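Local coordinates for protein 2,3-bisphosphoglycerate-independent phosphoglycerate mutase (Pyrococcus horikoshii, PDB 2ZKT) that probably catalyses the interconversion of 2-phosphoglycerate and 3-phosphoglycerate in glycolysis, as a metal-binding mutase of the alkaline phosphatase superfamily, at residues Gly263-Tyr267 against Leu290-Phe296; Lys4-Leu8 against Glu337-Ile341; Gly7-Asp13 against Phe296-Lys302; Lys283-Val288 against Met326-Ile330. All blocks are in the same frame, centred on the assembly; numbering follows the deposited sequence.

Contact 1. Residues Gly263-Tyr267 against Leu290-Phe296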
loop_
_atom_site.group_PDB
_atom_site.type_symbol
_atom_site.label_atom_id
_atom_site.label_comp_id
_atom_site.label_asym_id
_atom_site.label_seq_id
_atom_site.Cartn_x
_atom_site.Cartn_y
_atom_site.Cartn_z
ATOM N N GLY B 263 -0.281 32.108 -13.208
ATOM C CA GLY B 263 0.724 32.847 -12.447
ATOM C C GLY B 263 1.754 32.138 -11.587
ATOM O O GLY B 263 2.443 32.791 -10.799
ATOM N N PHE B 264 1.879 30.819 -11.714
ATOM C CA PHE B 264 2.867 30.094 -10.909
ATOM C C PHE B 264 4.265 30.144 -11.530
ATOM O O PHE B 264 4.408 30.319 -12.748
ATOM C CB PHE B 264 2.450 28.620 -10.759
ATOM C CG PHE B 264 1.372 28.393 -9.738
ATOM C CD1 PHE B 264 0.046 28.742 -10.010
ATOM C CD2 PHE B 264 1.678 27.830 -8.496
ATOM C CE1 PHE B 264 -0.955 28.526 -9.059
ATOM C CE2 PHE B 264 0.681 27.613 -7.539
ATOM C CZ PHE B 264 -0.633 27.959 -7.818
ATOM N N ASP B 265 5.293 30.009 -10.685
ATOM C CA ASP B 265 6.680 29.966 -11.161
ATOM C C ASP B 265 6.971 28.462 -11.241
ATOM O O ASP B 265 7.311 27.835 -10.239
ATOM C CB ASP B 265 7.647 30.629 -10.161
ATOM C CG ASP B 265 7.536 32.148 -10.149
ATOM O OD1 ASP B 265 7.106 32.728 -11.170
ATOM O OD2 ASP B 265 7.896 32.769 -9.123
ATOM N N VAL B 266 6.835 27.883 -12.431
ATOM C CA VAL B 266 7.039 26.447 -12.582
ATOM C C VAL B 266 8.491 25.961 -12.606
ATOM O O VAL B 266 9.360 26.558 -13.247
ATOM C CB VAL B 266 6.290 25.929 -13.840
ATOM C CG1 VAL B 266 6.538 24.435 -14.034
ATOM C CG2 VAL B 266 4.792 26.193 -13.677
ATOM N N TYR B 267 8.733 24.866 -11.883
ATOM C CA TYR B 267 10.050 24.246 -11.784
ATOM C C TYR B 267 9.944 22.779 -12.171
ATOM O O TYR B 267 8.938 22.120 -11.883
ATOM C CB TYR B 267 10.581 24.323 -10.350
ATOM C CG TYR B 267 10.862 25.728 -9.868
ATOM C CD1 TYR B 267 9.848 26.504 -9.297
ATOM C CD2 TYR B 267 12.139 26.284 -9.976
ATOM C CE1 TYR B 267 10.097 27.795 -8.847
ATOM C CE2 TYR B 267 12.403 27.587 -9.526
ATOM C CZ TYR B 267 11.377 28.337 -8.960
ATOM O OH TYR B 267 11.621 29.623 -8.509
ATOM N N LEU B 290 11.484 25.080 -2.227
ATOM C CA LEU B 290 10.568 26.165 -2.603
ATOM C C LEU B 290 9.707 26.697 -1.451
ATOM O O LEU B 290 9.385 27.884 -1.415
ATOM C CB LEU B 290 9.662 25.716 -3.758
ATOM C CG LEU B 290 10.390 25.381 -5.068
ATOM C CD1 LEU B 290 9.419 24.686 -6.022
ATOM C CD2 LEU B 290 10.973 26.658 -5.693
ATOM N N LEU B 291 9.331 25.827 -0.513
ATOM C CA LEU B 291 8.516 26.279 0.613
ATOM C C LEU B 291 9.236 27.385 1.383
ATOM O O LEU B 291 8.597 28.239 2.003
ATOM C CB LEU B 291 8.182 25.103 1.552
ATOM C CG LEU B 291 6.933 24.278 1.171
ATOM C CD1 LEU B 291 6.858 23.013 2.017
ATOM C CD2 LEU B 291 5.676 25.122 1.384
ATOM N N LYS B 292 10.569 27.373 1.327
ATOM C CA LYS B 292 11.378 28.377 2.022
ATOM C C LYS B 292 11.297 29.781 1.408
ATOM O O LYS B 292 11.614 30.759 2.079
ATOM C CB LYS B 292 12.853 27.935 2.074
ATOM C CG LYS B 292 13.117 26.733 2.982
ATOM C CD LYS B 292 14.557 26.259 2.870
ATOM C CE LYS B 292 14.792 25.001 3.705
ATOM N NZ LYS B 292 16.162 24.430 3.498
ATOM N N ASP B 293 10.873 29.893 0.145
ATOM C CA ASP B 293 10.788 31.212 -0.493
ATOM C C ASP B 293 9.426 31.538 -1.111
ATOM O O ASP B 293 9.234 32.612 -1.688
ATOM C CB ASP B 293 11.872 31.351 -1.575
ATOM C CG ASP B 293 13.282 31.311 -1.001
ATOM O OD1 ASP B 293 13.599 32.157 -0.127
ATOM O OD2 ASP B 293 14.072 30.434 -1.427
ATOM N N TYR B 294 8.481 30.609 -0.997
ATOM C CA TYR B 294 7.151 30.824 -1.556
ATOM C C TYR B 294 6.100 30.562 -0.483
ATOM O O TYR B 294 6.365 29.844 0.486
ATOM C CB TYR B 294 6.939 29.883 -2.748
ATOM C CG TYR B 294 7.698 30.293 -3.999
ATOM C CD1 TYR B 294 7.132 31.186 -4.916
ATOM C CD2 TYR B 294 8.974 29.780 -4.274
ATOM C CE1 TYR B 294 7.808 31.558 -6.083
ATOM C CE2 TYR B 294 9.665 30.149 -5.438
ATOM C CZ TYR B 294 9.071 31.040 -6.340
ATOM O OH TYR B 294 9.732 31.428 -7.490
ATOM N N ASP B 295 4.916 31.146 -0.644
ATOM C CA ASP B 295 3.847 30.944 0.344
ATOM C C ASP B 295 3.004 29.718 -0.002
ATOM O O ASP B 295 2.544 29.003 0.882
ATOM C CB ASP B 295 2.929 32.168 0.406
ATOM C CG ASP B 295 3.698 33.459 0.554
ATOM O OD1 ASP B 295 4.386 33.623 1.593
ATOM O OD2 ASP B 295 3.613 34.307 -0.372
ATOM N N PHE B 296 2.821 29.482 -1.300
ATOM C CA PHE B 296 2.015 28.364 -1.782
ATOM C C PHE B 296 2.820 27.541 -2.786
ATOM O O PHE B 296 3.348 28.088 -3.769
ATOM C CB PHE B 296 0.745 28.901 -2.464
ATOM C CG PHE B 296 -0.323 27.864 -2.661
ATOM C CD1 PHE B 296 -1.210 27.553 -1.625
ATOM C CD2 PHE B 296 -0.431 27.173 -3.870
ATOM C CE1 PHE B 296 -2.183 26.572 -1.787
ATOM C CE2 PHE B 296 -1.408 26.186 -4.043
ATOM C CZ PHE B 296 -2.281 25.885 -3.005
#

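Contact 2. Residues Lys4-Leu8 against Glu337-Ile341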
loop_
_atom_site.group_PDB
_atom_site.type_symbol
_atom_site.label_atom_id
_atom_site.label_comp_id
_atom_site.label_asym_id
_atom_site.label_seq_id
_atom_site.Cartn_x
_atom_site.Cartn_y
_atom_site.Cartn_z
ATOM N N LYS B 4 0.159 33.787 9.670
ATOM C CA LYS B 4 -0.310 33.131 8.451
ATOM C C LYS B 4 0.544 31.877 8.210
ATOM O O LYS B 4 1.660 31.772 8.722
ATOM C CB LYS B 4 -0.184 34.086 7.259
ATOM C CG LYS B 4 -1.039 35.342 7.375
ATOM C CD LYS B 4 -0.795 36.271 6.190
ATOM C CE LYS B 4 -1.695 37.497 6.237
ATOM N NZ LYS B 4 -1.485 38.350 5.016
ATOM N N ARG B 5 0.024 30.930 7.428
ATOM C CA ARG B 5 0.765 29.697 7.152
ATOM C C ARG B 5 1.007 29.514 5.660
ATOM O O ARG B 5 0.412 30.214 4.839
ATOM C CB ARG B 5 -0.006 28.489 7.715
ATOM C CG ARG B 5 -0.019 28.440 9.233
ATOM C CD ARG B 5 -0.822 27.262 9.796
ATOM N NE ARG B 5 -2.225 27.619 9.981
ATOM C CZ ARG B 5 -2.856 27.600 11.153
ATOM N NH1 ARG B 5 -2.213 27.229 12.260
ATOM N NH2 ARG B 5 -4.135 27.965 11.215
ATOM N N LYS B 6 1.902 28.583 5.319
ATOM C CA LYS B 6 2.200 28.289 3.916
ATOM C C LYS B 6 1.246 27.199 3.417
ATOM O O LYS B 6 0.507 26.594 4.203
ATOM C CB LYS B 6 3.645 27.794 3.755
ATOM C CG LYS B 6 4.710 28.865 3.919
ATOM C CD LYS B 6 6.117 28.265 3.856
ATOM C CE LYS B 6 7.183 29.319 4.155
ATOM N NZ LYS B 6 7.217 30.378 3.100
ATOM N N GLY B 7 1.268 26.943 2.110
ATOM C CA GLY B 7 0.401 25.913 1.572
ATOM C C GLY B 7 1.146 24.896 0.726
ATOM O O GLY B 7 2.118 25.232 0.047
ATOM N N LEU B 8 0.693 23.644 0.774
ATOM C CA LEU B 8 1.300 22.586 -0.026
ATOM C C LEU B 8 0.197 21.700 -0.623
ATOM O O LEU B 8 -0.380 20.842 0.055
ATOM C CB LEU B 8 2.272 21.746 0.822
ATOM C CG LEU B 8 2.994 20.598 0.104
ATOM C CD1 LEU B 8 3.593 21.057 -1.224
ATOM C CD2 LEU B 8 4.066 20.075 1.025
ATOM N N GLU B 337 2.373 22.724 11.646
ATOM C CA GLU B 337 1.751 23.913 12.231
ATOM C C GLU B 337 2.007 25.155 11.362
ATOM O O GLU B 337 1.323 26.172 11.453
ATOM C CB GLU B 337 2.310 24.108 13.647
ATOM C CG GLU B 337 1.867 25.428 14.292
ATOM C CD GLU B 337 0.364 25.590 14.180
ATOM O OE1 GLU B 337 -0.360 24.694 14.598
ATOM O OE2 GLU B 337 -0.073 26.656 13.732
ATOM N N GLU B 338 3.056 25.057 10.512
ATOM C CA GLU B 338 3.399 26.174 9.627
ATOM C C GLU B 338 2.939 25.923 8.177
ATOM O O GLU B 338 2.808 26.836 7.369
ATOM C CB GLU B 338 4.925 26.353 9.658
ATOM C CG GLU B 338 5.464 26.662 11.061
ATOM C CD GLU B 338 6.971 26.799 10.997
ATOM O OE1 GLU B 338 7.635 25.829 10.654
ATOM O OE2 GLU B 338 7.473 27.882 11.317
ATOM N N VAL B 339 2.707 24.662 7.826
ATOM C CA VAL B 339 2.326 24.314 6.463
ATOM C C VAL B 339 1.033 23.510 6.425
ATOM O O VAL B 339 0.905 22.465 7.072
ATOM C CB VAL B 339 3.455 23.485 5.766
ATOM C CG1 VAL B 339 3.112 23.239 4.316
ATOM C CG2 VAL B 339 4.780 24.219 5.867
ATOM N N VAL B 340 0.068 24.015 5.662
ATOM C CA VAL B 340 -1.208 23.340 5.501
ATOM C C VAL B 340 -1.059 22.454 4.273
ATOM O O VAL B 340 -0.780 22.949 3.178
ATOM C CB VAL B 340 -2.328 24.348 5.261
ATOM C CG1 VAL B 340 -3.642 23.612 5.022
ATOM C CG2 VAL B 340 -2.427 25.292 6.461
ATOM N N ILE B 341 -1.239 21.145 4.449
ATOM C CA ILE B 341 -1.088 20.233 3.326
ATOM C C ILE B 341 -2.387 19.598 2.821
ATOM O O ILE B 341 -3.243 19.150 3.598
ATOM C CB ILE B 341 -0.062 19.113 3.658
ATOM C CG1 ILE B 341 0.177 18.240 2.419
ATOM C CG2 ILE B 341 -0.567 18.271 4.809
ATOM C CD1 ILE B 341 1.298 17.224 2.591
#

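Contact 3. Residues Gly7-Asp13 against Phe296-Lys302. With ZN (zinc ion), chain G.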
loop_
_atom_site.group_PDB
_atom_site.type_symbol
_atom_site.label_atom_id
_atom_site.label_comp_id
_atom_site.label_asym_id
_atom_site.label_seq_id
_atom_site.Cartn_x
_atom_site.Cartn_y
_atom_site.Cartn_z
ATOM N N GLY B 7 1.268 26.943 2.110
ATOM C CA GLY B 7 0.401 25.913 1.572
ATOM C C GLY B 7 1.146 24.896 0.726
ATOM O O GLY B 7 2.118 25.232 0.047
ATOM N N LEU B 8 0.693 23.644 0.774
ATOM C CA LEU B 8 1.300 22.586 -0.026
ATOM C C LEU B 8 0.197 21.700 -0.623
ATOM O O LEU B 8 -0.380 20.842 0.055
ATOM C CB LEU B 8 2.272 21.746 0.822
ATOM C CG LEU B 8 2.994 20.598 0.104
ATOM C CD1 LEU B 8 3.593 21.057 -1.224
ATOM C CD2 LEU B 8 4.066 20.075 1.025
ATOM N N LEU B 9 -0.095 21.930 -1.899
ATOM C CA LEU B 9 -1.120 21.179 -2.585
ATOM C C LEU B 9 -0.474 20.105 -3.464
ATOM O O LEU B 9 0.252 20.410 -4.425
ATOM C CB LEU B 9 -1.979 22.126 -3.434
ATOM C CG LEU B 9 -3.064 21.460 -4.293
ATOM C CD1 LEU B 9 -3.907 20.540 -3.424
ATOM C CD2 LEU B 9 -3.925 22.528 -4.965
ATOM N N ILE B 10 -0.761 18.846 -3.133
ATOM C CA ILE B 10 -0.204 17.708 -3.856
ATOM C C ILE B 10 -1.240 16.973 -4.711
ATOM O O ILE B 10 -2.275 16.513 -4.208
ATOM C CB ILE B 10 0.459 16.747 -2.840
ATOM C CG1 ILE B 10 1.617 17.492 -2.147
ATOM C CG2 ILE B 10 0.950 15.469 -3.523
ATOM C CD1 ILE B 10 2.358 16.657 -1.136
ATOM N N ILE B 11 -0.966 16.883 -6.014
ATOM C CA ILE B 11 -1.863 16.197 -6.934
ATOM C C ILE B 11 -1.276 14.898 -7.494
ATOM O O ILE B 11 -0.198 14.885 -8.124
ATOM C CB ILE B 11 -2.250 17.098 -8.137
ATOM C CG1 ILE B 11 -3.088 18.297 -7.650
ATOM C CG2 ILE B 11 -3.018 16.283 -9.177
ATOM C CD1 ILE B 11 -4.384 17.903 -6.950
ATOM N N LEU B 12 -1.995 13.802 -7.250
ATOM C CA LEU B 12 -1.599 12.496 -7.749
ATOM C C LEU B 12 -2.553 12.235 -8.917
ATOM O O LEU B 12 -3.648 11.705 -8.738
ATOM C CB LEU B 12 -1.765 11.438 -6.655
ATOM C CG LEU B 12 -1.056 11.795 -5.338
ATOM C CD1 LEU B 12 -1.074 10.578 -4.444
ATOM C CD2 LEU B 12 0.382 12.236 -5.599
ATOM N N ASP B 13 -2.120 12.651 -10.109
ATOM C CA ASP B 13 -2.889 12.535 -11.347
ATOM C C ASP B 13 -3.656 11.214 -11.498
ATOM O O ASP B 13 -3.091 10.124 -11.348
ATOM C CB ASP B 13 -1.937 12.746 -12.536
ATOM C CG ASP B 13 -2.608 13.426 -13.716
ATOM O OD1 ASP B 13 -3.374 12.745 -14.437
ATOM O OD2 ASP B 13 -2.380 14.652 -13.911
ATOM N N PHE B 296 2.821 29.482 -1.300
ATOM C CA PHE B 296 2.015 28.364 -1.782
ATOM C C PHE B 296 2.820 27.541 -2.786
ATOM O O PHE B 296 3.348 28.088 -3.769
ATOM C CB PHE B 296 0.745 28.901 -2.464
ATOM C CG PHE B 296 -0.323 27.864 -2.661
ATOM C CD1 PHE B 296 -1.210 27.553 -1.625
ATOM C CD2 PHE B 296 -0.431 27.173 -3.870
ATOM C CE1 PHE B 296 -2.183 26.572 -1.787
ATOM C CE2 PHE B 296 -1.408 26.186 -4.043
ATOM C CZ PHE B 296 -2.281 25.885 -3.005
ATOM N N VAL B 297 2.909 26.230 -2.542
ATOM C CA VAL B 297 3.641 25.339 -3.437
ATOM C C VAL B 297 2.732 24.222 -3.949
ATOM O O VAL B 297 1.985 23.600 -3.180
ATOM C CB VAL B 297 4.894 24.711 -2.725
ATOM C CG1 VAL B 297 5.501 23.600 -3.580
ATOM C CG2 VAL B 297 5.948 25.797 -2.475
ATOM N N PHE B 298 2.801 23.981 -5.256
ATOM C CA PHE B 298 2.007 22.950 -5.918
ATOM C C PHE B 298 2.948 21.857 -6.451
ATOM O O PHE B 298 3.932 22.149 -7.130
ATOM C CB PHE B 298 1.216 23.591 -7.075
ATOM C CG PHE B 298 0.533 22.598 -7.976
ATOM C CD1 PHE B 298 -0.532 21.820 -7.509
ATOM C CD2 PHE B 298 0.966 22.425 -9.292
ATOM C CE1 PHE B 298 -1.158 20.879 -8.346
ATOM C CE2 PHE B 298 0.348 21.483 -10.139
ATOM C CZ PHE B 298 -0.715 20.709 -9.665
ATOM N N LEU B 299 2.650 20.599 -6.137
ATOM C CA LEU B 299 3.468 19.468 -6.585
ATOM C C LEU B 299 2.599 18.497 -7.389
ATOM O O LEU B 299 1.540 18.054 -6.924
ATOM C CB LEU B 299 4.080 18.747 -5.371
ATOM C CG LEU B 299 4.818 17.419 -5.613
ATOM C CD1 LEU B 299 5.913 17.586 -6.654
ATOM C CD2 LEU B 299 5.413 16.937 -4.300
ATOM N N HIS B 300 3.052 18.168 -8.595
ATOM C CA HIS B 300 2.311 17.263 -9.470
ATOM C C HIS B 300 3.084 15.957 -9.733
ATOM O O HIS B 300 4.301 15.972 -9.921
ATOM C CB HIS B 300 2.005 17.999 -10.782
ATOM C CG HIS B 300 1.035 17.286 -11.676
ATOM N ND1 HIS B 300 1.416 16.276 -12.538
ATOM C CD2 HIS B 300 -0.303 17.441 -11.844
ATOM C CE1 HIS B 300 0.354 15.840 -13.204
ATOM N NE2 HIS B 300 -0.701 16.532 -12.800
ATOM N N PHE B 301 2.365 14.833 -9.721
ATOM C CA PHE B 301 2.940 13.498 -9.962
ATOM C C PHE B 301 2.031 12.850 -11.004
ATOM O O PHE B 301 0.898 12.491 -10.694
ATOM C CB PHE B 301 2.923 12.675 -8.664
ATOM C CG PHE B 301 3.565 11.315 -8.791
ATOM C CD1 PHE B 301 4.948 11.193 -8.981
ATOM C CD2 PHE B 301 2.789 10.152 -8.713
ATOM C CE1 PHE B 301 5.547 9.934 -9.088
ATOM C CE2 PHE B 301 3.374 8.884 -8.821
ATOM C CZ PHE B 301 4.760 8.772 -9.006
ATOM N N LYS B 302 2.529 12.679 -12.229
ATOM C CA LYS B 302 1.721 12.137 -13.336
ATOM C C LYS B 302 1.566 10.617 -13.560
ATOM O O LYS B 302 0.456 10.138 -13.848
ATOM C CB LYS B 302 2.215 12.768 -14.651
ATOM C CG LYS B 302 1.403 12.405 -15.890
ATOM C CD LYS B 302 -0.036 12.912 -15.790
ATOM C CE LYS B 302 -0.700 12.979 -17.169
ATOM N NZ LYS B 302 -0.559 11.702 -17.930
HETATM ZN ZN ZN G . -4.709 14.427 -15.181
#

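Contact 4. Residues Lys283-Val288 against Met326-Ile330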
loop_
_atom_site.group_PDB
_atom_site.type_symbol
_atom_site.label_atom_id
_atom_site.label_comp_id
_atom_site.label_asym_id
_atom_site.label_seq_id
_atom_site.Cartn_x
_atom_site.Cartn_y
_atom_site.Cartn_z
ATOM N N LYS B 283 11.399 15.552 -6.757
ATOM C CA LYS B 283 10.295 16.510 -6.732
ATOM C C LYS B 283 10.043 16.960 -5.292
ATOM O O LYS B 283 9.803 18.146 -5.025
ATOM C CB LYS B 283 9.031 15.868 -7.317
ATOM C CG LYS B 283 9.032 15.808 -8.837
ATOM C CD LYS B 283 7.808 15.072 -9.361
ATOM C CE LYS B 283 7.788 15.096 -10.873
ATOM N NZ LYS B 283 6.753 14.181 -11.421
ATOM N N ALA B 284 10.115 15.998 -4.370
ATOM C CA ALA B 284 9.900 16.279 -2.955
ATOM C C ALA B 284 11.020 17.176 -2.448
ATOM O O ALA B 284 10.774 18.165 -1.752
ATOM C CB ALA B 284 9.868 14.978 -2.160
ATOM N N LYS B 285 12.254 16.819 -2.804
ATOM C CA LYS B 285 13.428 17.583 -2.396
ATOM C C LYS B 285 13.215 19.048 -2.801
ATOM O O LYS B 285 13.374 19.964 -1.979
ATOM C CB LYS B 285 14.681 16.995 -3.068
ATOM C CG LYS B 285 16.019 17.505 -2.531
ATOM C CD LYS B 285 16.397 18.862 -3.123
ATOM C CE LYS B 285 17.823 19.266 -2.738
ATOM N NZ LYS B 285 17.988 19.446 -1.264
ATOM N N LYS B 286 12.823 19.256 -4.060
ATOM C CA LYS B 286 12.584 20.604 -4.577
ATOM C C LYS B 286 11.401 21.320 -3.897
ATOM O O LYS B 286 11.493 22.519 -3.583
ATOM C CB LYS B 286 12.357 20.561 -6.101
ATOM C CG LYS B 286 12.249 21.938 -6.752
ATOM C CD LYS B 286 13.506 22.766 -6.493
ATOM C CE LYS B 286 13.344 24.204 -6.969
ATOM N NZ LYS B 286 14.534 25.043 -6.600
ATOM N N ALA B 287 10.294 20.593 -3.682
ATOM C CA ALA B 287 9.104 21.166 -3.036
ATOM C C ALA B 287 9.488 21.777 -1.691
ATOM O O ALA B 287 9.092 22.907 -1.368
ATOM C CB ALA B 287 8.040 20.085 -2.828
ATOM N N VAL B 288 10.264 21.021 -0.912
ATOM C CA VAL B 288 10.732 21.478 0.396
ATOM C C VAL B 288 11.573 22.757 0.264
ATOM O O VAL B 288 11.449 23.679 1.083
ATOM C CB VAL B 288 11.586 20.397 1.090
ATOM C CG1 VAL B 288 12.009 20.881 2.483
ATOM C CG2 VAL B 288 10.796 19.099 1.185
ATOM N N MET B 326 7.430 9.641 -1.363
ATOM C CA MET B 326 7.744 11.015 -1.762
ATOM C C MET B 326 7.152 11.945 -0.701
ATOM O O MET B 326 7.816 12.876 -0.230
ATOM C CB MET B 326 7.130 11.322 -3.146
ATOM C CG MET B 326 7.194 12.787 -3.560
ATOM S SD MET B 326 6.346 13.120 -5.143
ATOM C CE MET B 326 4.555 13.133 -4.580
ATOM N N ILE B 327 5.897 11.683 -0.320
ATOM C CA ILE B 327 5.211 12.488 0.697
ATOM C C ILE B 327 5.896 12.302 2.052
ATOM O O ILE B 327 6.059 13.260 2.810
ATOM C CB ILE B 327 3.716 12.082 0.800
ATOM C CG1 ILE B 327 2.989 12.501 -0.492
ATOM C CG2 ILE B 327 3.064 12.729 2.035
ATOM C CD1 ILE B 327 1.862 11.574 -0.898
ATOM N N GLY B 328 6.297 11.062 2.346
ATOM C CA GLY B 328 6.978 10.779 3.605
ATOM C C GLY B 328 8.241 11.623 3.760
ATOM O O GLY B 328 8.576 12.070 4.863
ATOM N N TYR B 329 8.951 11.843 2.656
ATOM C CA TYR B 329 10.161 12.665 2.695
ATOM C C TYR B 329 9.774 14.098 3.099
ATOM O O TYR B 329 10.344 14.669 4.040
ATOM C CB TYR B 329 10.841 12.686 1.315
ATOM C CG TYR B 329 12.024 13.636 1.244
ATOM C CD1 TYR B 329 13.285 13.259 1.734
ATOM C CD2 TYR B 329 11.870 14.933 0.745
ATOM C CE1 TYR B 329 14.358 14.157 1.727
ATOM C CE2 TYR B 329 12.932 15.840 0.739
ATOM C CZ TYR B 329 14.173 15.450 1.231
ATOM O OH TYR B 329 15.210 16.364 1.245
ATOM N N ILE B 330 8.798 14.675 2.387
ATOM C CA ILE B 330 8.343 16.033 2.675
ATOM C C ILE B 330 7.929 16.212 4.130
ATOM O O ILE B 330 8.296 17.207 4.767
ATOM C CB ILE B 330 7.145 16.440 1.781
ATOM C CG1 ILE B 330 7.574 16.446 0.308
ATOM C CG2 ILE B 330 6.629 17.811 2.197
ATOM C CD1 ILE B 330 6.415 16.592 -0.675
#

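Contact 1. Residues Gly263-Tyr267 against Leu290-Phe296
Two phenylalanines, F264 and F296, make the buried end of this contact. Their rings meet rim to rim, with F264 CE2 3.9 Å from F296 CD2, and flat, fully apolar side chains suit a place where other aromatic rings gather. A second apolar pair lies farther along, where L290 sets one methyl over a face of the Y267 ring: CD2 stands 3.7 Å from the ring centroid, 22° off the normal, a CH-pi contact displaced toward the rim. Outward the contact turns polar. The Y294 side chain, its CG anti to the carbonyl carbon (chi1 -74°), reaches across to the strand and carries its hydroxyl between two partners. Y267 OH donates to Y294 OH at 2.8 Å, and Y294 OH donates in turn to D265 OD2, also at 2.8 Å. The carboxylate oxygen is met on its anti side, somewhat out of plane, the ring turned 75° to the carboxylate. Tyrosine suits both positions: each ring packs while its hydroxyl extends the chain, Y267 to Y294, Y294 to exposed D265. Between the two segments runs strand 246-249, touched by F264, Y267, L290 and Y294; F264 also packs on helix 253-261, and F238 meets both phenylalanine rings.

Contact 2. Residues Lys4-Leu8 against Glu337-Ile341
Backbone hydrogen bonds join K6-L8 to E338-V340 in parallel register. K6 N donates to E338 O at 2.8 Å, V340 N to K6 O at 3.0 Å and L8 N to V340 O at 2.9 Å, so K6 uses both its N-H and its carbonyl toward the same neighbouring strand, straddling V339. The middle bond is almost straight at the hydrogen, although its donor is tilted from the carbonyl plane. Weaker CA-H...O contacts supplement these bonds, among them I341 CA to L8 O at 3.4 Å.

Apolar contacts follow the alternation of the strands. L8 CB lies 3.9 Å from V339 CG1, and the tips of L8 and I341 approach more loosely on the same face; branched aliphatic residues suit these buried positions. G7 pairs with V340 and has no side chain; its CA-H instead lies against V340 O, with 3.6 Å between G7 CA and that oxygen.

The charged contact lies at the outer end. R5 runs extended and then bends at chi3 (-89°), while E337 curls back at chi2, and the two meet in a salt bridge. R5 NH1 is 2.7 Å from E337 OE2, but the hydrogen bond within it is weak, 126° at the hydrogen, the guanidinium and carboxylate planes 58° apart. R5 NH2 is held by L403 O. The amino group of K6 leads away from strand 339-344 and hydrogen-bonds Y294 O.

Neighbouring parallel strands 6-12 and 339-344 of this kind form the middle of the alpha/beta core of the alkaline phosphatase superfamily.

Contact 3. Residues Gly7-Asp13 against Phe296-Lys302
D13 and H300 set this contact apart from ordinary strand pairing: at the C-terminal end of two hydrophobic strands, a carboxylate that binds zinc is also touched by an imidazole. D13 OD1 lies 2.3 Å from the zinc ion; OD2, farther from the metal at 2.7 Å, also accepts a weak hydrogen bond from H300 NE2 at 2.8 Å. The angle at the hydrogen is 124° and the planes are 67° apart, so the histidine meets the carboxylate poorly aligned. The H300 ring reaches D13 because its chi1 of -169° sets CG opposite the backbone N. K302 lays its aliphatic CD against D13, 3.3 Å from CG, and sends its NZ to D305, a ligand of a second zinc site.

Behind the metal the strands run parallel for six residue pairs, their N-H groups and carbonyls alternating from V297 N to G7 O through to D13 N and F301 O. L9, I11, F298 and H300 share one face. There I11 CG1 closes on the edge of the F298 ring, 3.3 Å from CE1, and L9 CB rests 3.8 Å from F296 CZ. L9 and I11 touch I67 of helix 60-67, where branched apolar chains suit the buried packing. The absence of a side chain at G7 makes room for the F296 ring, whose CD1 is 3.9 Å from G7 CA. The opposite face carries L8, I10, V297 and L299; L8 CD1 lies alongside V297 CG1.

S60, D346 and H347 complete the zinc site. Metal ligands placed just beyond the C-terminal ends of central parallel strands are characteristic of the alkaline phosphatase superfamily.

Contact 4. Residues Lys283-Val288 against Met326-Ile330
M326 packs against A284 where two helices of the alpha/beta core, 280-291 and 313-331, lie side by side on one face of the central sheet. The short segments run in roughly the same direction, 29° apart, with axes 8.9 Å from each other. M326 CG sits 3.7 Å from A284 CB. Farther along its flexible thioether chain, M326 SD comes 4.4 Å from K283 CB, and the bend at chi3 (78°) then turns CE away. A284 is small enough for the backbones to approach, and its CB reaches as far as M326 O. Y329 follows one turn later. Its ring, thrown out with CG anti to the backbone N (chi1 174°), is approached obliquely by three residues of the other helix. A284 CB lies 3.5 Å from CD2, K285 CA 3.6 Å from CE2, and V288 CG2 3.9 Å from CE2. The broad ring thus spans a turn of helix 280-291, and the K285 chain runs alongside it in the same direction, toward the more exposed side. I330 turns to the buried side, where it also meets L8, I10 and L299 of the sheet. A branched aliphatic chain can serve both neighbours: its gamma carbon CG1 lies against the partner helix, 3.7 Å from A284 CB.

Overall arrangement
The four contacts build one alpha/beta core from its middle outward. Contacts 2 and 3 share G7 and L8, so strand 6-12 is flanked by 339-344 and 296-301. Contact 1 joins contact 3 at F296, and it meets contact 2 where D295 O approaches G7 N at 2.7 Å. Contact 4 lies over contact 3, its centre about 10 Å away: L299 CD1 is 3.6 Å from K283 CB, and L8 CD2 is 3.6 Å from I330 CG2. Contact 3 alone of the four supplies a zinc ligand; the side chain of K283 in contact 4 is about 12 Å from a zinc ion, and that of I341 in contact 2 about 13 Å from the calcium ion.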